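Local coordinates for protein putative cytochrome P450 120 (Synechocystis sp., PDB 2VE3) that binds heme and retinoic acid and probably acts as a cytochrome P450 monooxygenase, inserting one atom of molecular oxygen into its substrate, at residues Asp223-Gly226 with Ile227-Ala231. Numbering follows the deposited sequence.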
loop_
_atom_site.group_PDB
_atom_site.type_symbol
_atom_site.label_atom_id
_atom_site.label_comp_id
_atom_site.label_asym_id
_atom_site.label_seq_id
_atom_site.Cartn_x
_atom_site.Cartn_y
_atom_site.Cartn_z
ATOM N N ASP A 223 11.418 -15.296 9.723
ATOM C CA ASP A 223 10.653 -14.061 9.529
ATOM C C ASP A 223 11.521 -12.856 9.128
ATOM O O ASP A 223 12.748 -12.968 9.003
ATOM C CB ASP A 223 9.856 -13.737 10.804
ATOM C CG ASP A 223 10.745 -13.516 12.030
ATOM O OD1 ASP A 223 11.983 -13.629 11.938
ATOM O OD2 ASP A 223 10.185 -13.216 13.104
ATOM N N ALA A 224 10.865 -11.703 8.956
ATOM C CA ALA A 224 11.521 -10.464 8.541
ATOM C C ALA A 224 12.521 -9.928 9.569
ATOM O O ALA A 224 13.622 -9.524 9.195
ATOM C CB ALA A 224 10.480 -9.400 8.185
ATOM N N LEU A 225 12.144 -9.932 10.847
ATOM C CA LEU A 225 13.018 -9.445 11.928
ATOM C C LEU A 225 14.323 -10.250 12.042
ATOM O O LEU A 225 15.405 -9.678 12.188
ATOM C CB LEU A 225 12.266 -9.428 13.271
ATOM C CG LEU A 225 13.014 -8.889 14.499
ATOM C CD1 LEU A 225 13.512 -7.447 14.298
ATOM C CD2 LEU A 225 12.175 -8.998 15.770
ATOM N N GLY A 226 14.200 -11.574 11.970
ATOM C CA GLY A 226 15.353 -12.478 11.917
ATOM C C GLY A 226 16.253 -12.216 10.728
ATOM O O GLY A 226 17.471 -12.147 10.876
ATOM N N ILE A 227 15.649 -12.035 9.555
ATOM C CA ILE A 227 16.384 -11.619 8.357
ATOM C C ILE A 227 17.188 -10.321 8.550
ATOM O O ILE A 227 18.361 -10.261 8.172
ATOM C CB ILE A 227 15.480 -11.594 7.077
ATOM C CG1 ILE A 227 15.129 -13.027 6.671
ATOM C CG2 ILE A 227 16.199 -10.936 5.898
ATOM C CD1 ILE A 227 14.195 -13.159 5.496
ATOM N N LEU A 228 16.584 -9.306 9.162
ATOM C CA LEU A 228 17.274 -8.033 9.396
ATOM C C LEU A 228 18.392 -8.144 10.426
ATOM O O LEU A 228 19.425 -7.488 10.311
ATOM C CB LEU A 228 16.287 -6.939 9.821
ATOM C CG LEU A 228 15.194 -6.529 8.826
ATOM C CD1 LEU A 228 14.264 -5.458 9.441
ATOM C CD2 LEU A 228 15.836 -6.054 7.531
ATOM N N LEU A 229 18.181 -8.966 11.441
ATOM C CA LEU A 229 19.207 -9.200 12.455
ATOM C C LEU A 229 20.419 -9.883 11.847
ATOM O O LEU A 229 21.548 -9.593 12.228
ATOM C CB LEU A 229 18.645 -10.021 13.609
ATOM C CG LEU A 229 18.084 -9.363 14.879
ATOM C CD1 LEU A 229 17.962 -7.858 14.832
ATOM C CD2 LEU A 229 16.743 -9.966 15.187
ATOM N N ALA A 230 20.183 -10.763 10.879
ATOM C CA ALA A 230 21.253 -11.504 10.213
ATOM C C ALA A 230 21.982 -10.678 9.154
ATOM O O ALA A 230 23.155 -10.935 8.861
ATOM C CB ALA A 230 20.703 -12.787 9.603
ATOM N N ALA A 231 21.291 -9.684 8.597
ATOM C CA ALA A 231 21.797 -8.855 7.486
ATOM C C ALA A 231 23.145 -8.168 7.732
ATOM O O ALA A 231 23.397 -7.684 8.834
ATOM C CB ALA A 231 20.764 -7.810 7.127
#
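Ile-227 N, Leu-228 N, Leu-229 N and Ala-230 N donate to the carbonyls of Asp-223, Ala-224, Leu-225 and Gly-226, four successive i+4 to i bonds that make 224-230 a short alpha helix. Asp-223 is its N-cap: with chi1 at 61° the carboxylate folds back over the first turn, and OD1 accepts from Gly-226 N at 3.0 Å, the donor lying above the carboxylate plane. Aspartate suits the place because it satisfies an amide that has no earlier helical carbonyl to bind, and its negative charge probably interacts favourably with the helix dipole; OD2 also forms a salt bridge with Arg-214. Glycine fits beside this cap: with the carboxylate placed as it is, a beta carbon on Gly-226 would come too close to OD1.

One turn apart, Leu-225 and Leu-229 meet on the same face, CG of Leu-225 lying 3.9 Å from CD2 of Leu-229. Leu-225 CG, anti to the amide nitrogen (chi1 -177°), sits beside the carbonyl carbon, which directs the chain toward Leu-229. CD2 of Leu-229 is also close to Leu-225 O (3.3 Å), its rotamer off the staggered positions (chi1 -95°) and apparently strained. Replacing Leu-229 with an alanine would probably leave that flank of Leu-225 without its apolar neighbour and open a gap beside Ile-211 and Leu-244. Leu-228 CG and Ile-227 CG1 lie against carbonyl oxygens of the preceding turn, 3.4 Å from Ala-224 O and 3.3 Å from Asp-223 O respectively.

Leu-225 and Leu-229 pack between helices 192-215 and 241-272, Leu-225 on Ile-210, Ile-211 and Ile-248, Leu-229 on Ile-211, Arg-214 and Leu-244, while Leu-228 bridges helix 241-272 to Ile-107 and Leu-108 of helix 98-109. Ala-224 meets Leu-251, its small side chain consistent with a close approach to helix 241-272 of the P450 fold.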